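Local coordinates for group 3 allergen SMIPP-S YvT004A06 (Sarcoptes scabiei type hominis, PDB 3H7T), which belongs to the trypsin-like serine protease family but, as an inactivated paralogue, probably lacks the endopeptidase activity of that family, at residues Ile37-Ala40 against Gln41-Asp44; Arg76-Leu80 against Thr81-Asn85. One frame throughout, in Å; residues are numbered along the deposited sequence.

Contact 1 of 2, residues Ile37-Ala40 against Gln41-Asp44; sequences ITAA and QCVD
Gln41 lays its extended side chain beside the methyl of Ala39. From CB the chain sets out with CG placed between the backbone N and the carbonyl carbon (chi1 73°), which brings CG to 4.0 Å from Ala39 CB. It then runs on extended to the amide, where OE1 is still 4.2 Å from Ala39 CB; OE1 accepts a hydrogen bond from Asn85 ND2 and NE2 gives one to Tyr202 O, so both amide atoms are gripped from other parts of the fold. Residues 38-42 correspond to the Thr-Ala-Ala-His-Cys motif of trypsin-like proteases, running from strand 35-38 into a short helical turn, with Gln41 in place of the triad histidine of active relatives. Next to it, Cys42 SG lies 3.7 Å from Ala39 CB and 3.8 Å from Thr38 OG1, with Cys26 as its disulfide partner; the threonine hydroxyl is hydrogen-bonded to Gly27 O. Cys42 N donates to Ala39 O from above the carbonyl plane (3.2 Å). Ala40 O takes two donors, Val43 N and Asp44 N, each at 3.0 Å: the first stands well out of the carbonyl plane, the second nearly in line with the C=O bond. Beyond them Asp44 OD1 is hydrogen-bonded to Gln235 NE2.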
ATOM      1  N   ILE A  37       3.282   7.075   2.967  1.00 23.95           N
ATOM      2  CA  ILE A  37       1.885   6.639   2.934  1.00 23.32           C
ATOM      3  C   ILE A  37       1.781   5.106   2.978  1.00 22.91           C
ATOM      4  O   ILE A  37       2.504   4.405   2.276  1.00 21.98           O
ATOM      5  CB  ILE A  37       1.105   7.226   1.727  1.00 23.09           C
ATOM      6  CG1 ILE A  37      -0.381   6.839   1.795  1.00 23.12           C
ATOM      7  CG2 ILE A  37       1.749   6.827   0.386  1.00 18.35           C
ATOM      8  CD1 ILE A  37      -1.281   7.664   0.885  1.00 24.49           C
ATOM      9  N   THR A  38       0.870   4.619   3.813  1.00 23.47           N
ATOM     10  CA  THR A  38       0.608   3.189   3.973  1.00 24.43           C
ATOM     11  C   THR A  38      -0.908   2.987   4.120  1.00 24.39           C
ATOM     12  O   THR A  38      -1.677   3.936   3.919  1.00 24.34           O
ATOM     13  CB  THR A  38       1.431   2.602   5.177  1.00 24.56           C
ATOM     14  OG1 THR A  38       1.329   1.179   5.198  1.00 26.30           O
ATOM     15  CG2 THR A  38       0.959   3.170   6.527  1.00 26.62           C
ATOM     16  N   ALA A  39      -1.345   1.766   4.427  1.00 23.89           N
ATOM     17  CA  ALA A  39      -2.764   1.507   4.677  1.00 24.28           C
ATOM     18  C   ALA A  39      -3.116   1.861   6.113  1.00 24.19           C
ATOM     19  O   ALA A  39      -2.304   1.671   7.013  1.00 24.70           O
ATOM     20  CB  ALA A  39      -3.103   0.045   4.408  1.00 23.52           C
ATOM     21  N   ALA A  40      -4.333   2.357   6.328  1.00 23.46           N
ATOM     22  CA  ALA A  40      -4.809   2.657   7.682  1.00 22.97           C
ATOM     23  C   ALA A  40      -4.857   1.426   8.588  1.00 22.73           C
ATOM     24  O   ALA A  40      -4.484   1.511   9.754  1.00 22.18           O
ATOM     25  CB  ALA A  40      -6.153   3.332   7.635  1.00 22.29           C
ATOM     26  N   GLN A  41      -5.314   0.292   8.041  1.00 23.25           N
ATOM     27  CA  GLN A  41      -5.393  -0.984   8.771  1.00 25.19           C
ATOM     28  C   GLN A  41      -4.081  -1.389   9.449  1.00 26.67           C
ATOM     29  O   GLN A  41      -4.075  -2.249  10.328  1.00 28.59           O
ATOM     30  CB  GLN A  41      -5.858  -2.119   7.843  1.00 24.36           C
ATOM     31  CG  GLN A  41      -4.789  -2.583   6.833  1.00 20.78           C
ATOM     32  CD  GLN A  41      -5.322  -3.601   5.843  1.00 23.44           C
ATOM     33  OE1 GLN A  41      -5.634  -3.255   4.704  1.00 19.19           O
ATOM     34  NE2 GLN A  41      -5.449  -4.865   6.278  1.00 15.69           N
ATOM     35  N   CYS A  42      -2.982  -0.784   9.016  1.00 27.65           N
ATOM     36  CA  CYS A  42      -1.653  -1.102   9.520  1.00 29.51           C
ATOM     37  C   CYS A  42      -1.349  -0.421  10.843  1.00 29.78           C
ATOM     38  O   CYS A  42      -0.658  -0.988  11.686  1.00 29.14           O
ATOM     39  CB  CYS A  42      -0.594  -0.673   8.501  1.00 29.85           C
ATOM     40  SG  CYS A  42      -0.764  -1.471   6.889  1.00 41.19           S
ATOM     41  N   VAL A  43      -1.851   0.798  11.015  1.00 30.71           N
ATOM     42  CA  VAL A  43      -1.361   1.674  12.082  1.00 31.94           C
ATOM     43  C   VAL A  43      -2.458   2.382  12.887  1.00 33.11           C
ATOM     44  O   VAL A  43      -2.157   3.154  13.801  1.00 33.13           O
ATOM     45  CB  VAL A  43      -0.356   2.722  11.526  1.00 31.66           C
ATOM     46  CG1 VAL A  43       0.906   2.033  10.960  1.00 30.11           C
ATOM     47  CG2 VAL A  43      -1.021   3.613  10.468  1.00 30.04           C
ATOM     48  N   ASP A  44      -3.716   2.114  12.542  1.00 34.42           N
ATOM     49  CA  ASP A  44      -4.871   2.693  13.232  1.00 35.16           C
ATOM     50  C   ASP A  44      -4.828   2.417  14.736  1.00 35.40           C
ATOM     51  O   ASP A  44      -4.839   1.264  15.162  1.00 34.79           O
ATOM     52  CB  ASP A  44      -6.171   2.140  12.641  1.00 36.07           C
ATOM     53  CG  ASP A  44      -7.411   2.794  13.225  1.00 38.62           C
ATOM     54  OD1 ASP A  44      -7.345   3.978  13.617  1.00 39.10           O
ATOM     55  OD2 ASP A  44      -8.462   2.124  13.278  1.00 45.19           O
TER

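Contact 2 of 2, residues Arg76-Leu80 against Thr81-Asn85; sequences RYHPL and TMQNN. With ZN (zinc ion), chain E.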
ATOM      1  N   ARG A  76     -10.630   9.400   8.714  1.00 27.04           N
ATOM      2  CA  ARG A  76     -11.928   8.703   8.733  1.00 25.70           C
ATOM      3  C   ARG A  76     -11.884   7.237   8.270  1.00 24.98           C
ATOM      4  O   ARG A  76     -12.796   6.758   7.588  1.00 23.65           O
ATOM      5  CB  ARG A  76     -13.002   9.507   7.971  1.00 26.11           C
ATOM      6  CG  ARG A  76     -13.162  10.967   8.450  1.00 24.35           C
ATOM      7  CD  ARG A  76     -13.513  11.029   9.944  1.00 21.51           C
ATOM      8  NE  ARG A  76     -14.750  10.305  10.237  1.00 25.36           N
ATOM      9  CZ  ARG A  76     -15.115   9.887  11.446  1.00 29.92           C
ATOM     10  NH1 ARG A  76     -16.262   9.234  11.604  1.00 29.44           N
ATOM     11  NH2 ARG A  76     -14.339  10.118  12.499  1.00 33.06           N
ATOM     12  N   TYR A  77     -10.834   6.513   8.658  1.00 25.11           N
ATOM     13  CA  TYR A  77     -10.790   5.079   8.374  1.00 24.97           C
ATOM     14  C   TYR A  77     -11.991   4.380   9.004  1.00 24.87           C
ATOM     15  O   TYR A  77     -12.271   4.577  10.185  1.00 24.93           O
ATOM     16  CB  TYR A  77      -9.495   4.449   8.890  1.00 25.28           C
ATOM     17  CG  TYR A  77      -9.424   2.948   8.700  1.00 25.19           C
ATOM     18  CD1 TYR A  77      -9.683   2.363   7.455  1.00 23.55           C
ATOM     19  CD2 TYR A  77      -9.060   2.112   9.756  1.00 27.55           C
ATOM     20  CE1 TYR A  77      -9.602   0.982   7.278  1.00 24.30           C
ATOM     21  CE2 TYR A  77      -8.976   0.726   9.590  1.00 28.31           C
ATOM     22  CZ  TYR A  77      -9.247   0.177   8.354  1.00 24.64           C
ATOM     23  OH  TYR A  77      -9.171  -1.174   8.189  1.00 24.98           O
ATOM     24  N   HIS A  78     -12.710   3.595   8.204  1.00 24.41           N
ATOM     25  CA  HIS A  78     -13.828   2.807   8.709  1.00 25.13           C
ATOM     26  C   HIS A  78     -13.496   1.320   8.613  1.00 25.78           C
ATOM     27  O   HIS A  78     -13.626   0.728   7.540  1.00 24.84           O
ATOM     28  CB  HIS A  78     -15.123   3.132   7.951  1.00 25.16           C
ATOM     29  CG  HIS A  78     -15.573   4.549   8.119  1.00 27.51           C
ATOM     30  ND1 HIS A  78     -15.673   5.154   9.353  1.00 30.34           N
ATOM     31  CD2 HIS A  78     -15.948   5.480   7.212  1.00 28.51           C
ATOM     32  CE1 HIS A  78     -16.085   6.399   9.198  1.00 32.29           C
ATOM     33  NE2 HIS A  78     -16.259   6.621   7.910  1.00 26.32           N
ATOM     34  N   PRO A  79     -13.066   0.708   9.738  1.00 26.54           N
ATOM     35  CA  PRO A  79     -12.549  -0.666   9.621  1.00 27.98           C
ATOM     36  C   PRO A  79     -13.587  -1.690   9.163  1.00 28.62           C
ATOM     37  O   PRO A  79     -13.210  -2.702   8.586  1.00 29.73           O
ATOM     38  CB  PRO A  79     -12.012  -0.992  11.030  1.00 27.56           C
ATOM     39  CG  PRO A  79     -12.557   0.043  11.936  1.00 27.91           C
ATOM     40  CD  PRO A  79     -12.936   1.250  11.104  1.00 26.12           C
ATOM     41  N   LEU A  80     -14.874  -1.429   9.390  1.00 29.14           N
ATOM     42  CA  LEU A  80     -15.917  -2.388   9.002  1.00 29.63           C
ATOM     43  C   LEU A  80     -16.023  -2.567   7.491  1.00 29.66           C
ATOM     44  O   LEU A  80     -16.136  -3.690   6.994  1.00 30.32           O
ATOM     45  CB  LEU A  80     -17.275  -2.009   9.597  1.00 30.69           C
ATOM     46  CG  LEU A  80     -17.465  -2.223  11.104  1.00 34.99           C
ATOM     47  CD1 LEU A  80     -18.854  -1.757  11.532  1.00 37.29           C
ATOM     48  CD2 LEU A  80     -17.215  -3.677  11.515  1.00 37.25           C
ATOM     49  N   THR A  81     -15.976  -1.461   6.761  1.00 29.19           N
ATOM     50  CA  THR A  81     -16.050  -1.497   5.306  1.00 27.96           C
ATOM     51  C   THR A  81     -14.667  -1.313   4.706  1.00 27.38           C
ATOM     52  O   THR A  81     -14.486  -1.464   3.500  1.00 27.88           O
ATOM     53  CB  THR A  81     -16.948  -0.375   4.781  1.00 27.51           C
ATOM     54  OG1 THR A  81     -16.522   0.870   5.351  1.00 28.24           O
ATOM     55  CG2 THR A  81     -18.393  -0.639   5.154  1.00 27.77           C
ATOM     56  N   MET A  82     -13.706  -0.971   5.562  1.00 26.97           N
ATOM     57  CA  MET A  82     -12.335  -0.633   5.163  1.00 26.88           C
ATOM     58  C   MET A  82     -12.275   0.607   4.259  1.00 26.93           C
ATOM     59  O   MET A  82     -11.338   0.780   3.470  1.00 27.70           O
ATOM     60  CB  MET A  82     -11.619  -1.842   4.556  1.00 26.77           C
ATOM     61  CG  MET A  82     -11.558  -3.034   5.531  1.00 30.68           C
ATOM     62  SD  MET A  82     -10.385  -4.308   5.048  1.00 38.17           S
ATOM     63  CE  MET A  82      -8.837  -3.484   5.388  1.00 36.95           C
ATOM     64  N   GLN A  83     -13.276   1.473   4.404  1.00 26.66           N
ATOM     65  CA  GLN A  83     -13.344   2.733   3.658  1.00 26.86           C
ATOM     66  C   GLN A  83     -12.224   3.653   4.088  1.00 25.71           C
ATOM     67  O   GLN A  83     -11.888   3.713   5.276  1.00 26.29           O
ATOM     68  CB  GLN A  83     -14.665   3.446   3.938  1.00 28.24           C
ATOM     69  CG  GLN A  83     -15.788   3.129   2.983  1.00 32.71           C
ATOM     70  CD  GLN A  83     -17.000   4.018   3.211  1.00 36.39           C
ATOM     71  OE1 GLN A  83     -18.118   3.647   2.862  1.00 46.38           O
ATOM     72  NE2 GLN A  83     -16.782   5.203   3.788  1.00 34.36           N
ATOM     73  N   ASN A  84     -11.672   4.389   3.125  1.00 24.68           N
ATOM     74  CA  ASN A  84     -10.633   5.387   3.398  1.00 23.65           C
ATOM     75  C   ASN A  84      -9.421   4.747   4.074  1.00 22.01           C
ATOM     76  O   ASN A  84      -8.851   5.301   5.012  1.00 19.27           O
ATOM     77  CB  ASN A  84     -11.189   6.524   4.264  1.00 24.39           C
ATOM     78  CG  ASN A  84     -12.580   6.967   3.832  1.00 26.32           C
ATOM     79  OD1 ASN A  84     -12.850   7.151   2.642  1.00 26.45           O
ATOM     80  ND2 ASN A  84     -13.475   7.118   4.802  1.00 25.93           N
ATOM     81  N   ASN A  85      -9.036   3.576   3.568  1.00 21.74           N
ATOM     82  CA  ASN A  85      -7.976   2.770   4.162  1.00 21.29           C
ATOM     83  C   ASN A  85      -6.582   3.270   3.756  1.00 21.60           C
ATOM     84  O   ASN A  85      -5.857   2.610   3.008  1.00 20.82           O
ATOM     85  CB  ASN A  85      -8.202   1.300   3.777  1.00 21.39           C
ATOM     86  CG  ASN A  85      -7.203   0.346   4.412  1.00 20.97           C
ATOM     87  OD1 ASN A  85      -6.464   0.699   5.332  1.00 18.75           O
ATOM     88  ND2 ASN A  85      -7.181  -0.882   3.906  1.00 18.68           N
TER
HETATM   89 ZN    ZN E 238     -17.402   7.987   6.647  1.00 39.19          ZN
HETATM   90  O   HOH W   1     -18.398   6.889   5.181  1.00 19.19           O
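The loop joining strands 65-74 and 87-91 doubles back at Pro79-Thr81, and His78 faces Gln83 across it as a single antiparallel hydrogen-bonded pair. His78 N donates almost straight to Gln83 O (3.0 Å, 172°). The return bond, from Gln83 N to His78 O, is weak, as are those that the same oxygen receives from Thr81 N and Met82 N inside the turn. Arg76, Met82 and Asn84 all have left-handed helical backbone angles. A firmer tie joins the ends of the turn: Asn84 ND2 donates to Arg76 O at 2.9 Å, the acceptor lying in the amide plane while the donor stands out of the carbonyl plane. The other amide atom, Asn84 OD1, is hydrogen-bonded to Tyr220 OH. Arg76 O also sits over the centre of one face of the His78 ring. From that ring NE2 binds a zinc ion at 2.2 Å, and a water 2.1 Å from the metal accepts a hydrogen bond from Gln83 NE2 (2.7 Å), which ties the far arm to the metal through its second shell. Gln83 NE2 itself meets the edge of the imidazole at CD2, with amide and ring planes turned 71° apart. On the inner side, the Tyr77 ring, swung there with CG anti to the backbone N (chi1 177°), runs alongside Met82, whose CE lies 3.6 Å from Tyr77 OH. Asn85 CB packs near CE1 of the same tyrosine. The turn carries a zinc ion on its outer side and belongs to the loop that in trypsin-fold proteases leads to the triad aspartate, whose place in active relatives comes directly after the position of Asn85.

Contact 1 closes before contact 2 opens, and their centres lie about 10 Å apart on the same side of the chain's centre. Both sit at the margin of the six-stranded antiparallel barrel: 37-44 leaves strand 35-38, whereas 76-85 leads into strand 87-91, its antiparallel neighbour. The buried helical turn and the more exposed loop meet directly: Ala40 CB packs 3.5 Å from Tyr77 CG, and Met82 CE reaches Gln41 OE1 at 3.3 Å. In active trypsin-like relatives these two regions bring the triad histidine and aspartate together; here neither position keeps its triad residue, with glutamine for histidine and tyrosine for aspartate, consistent with an inactivated protease.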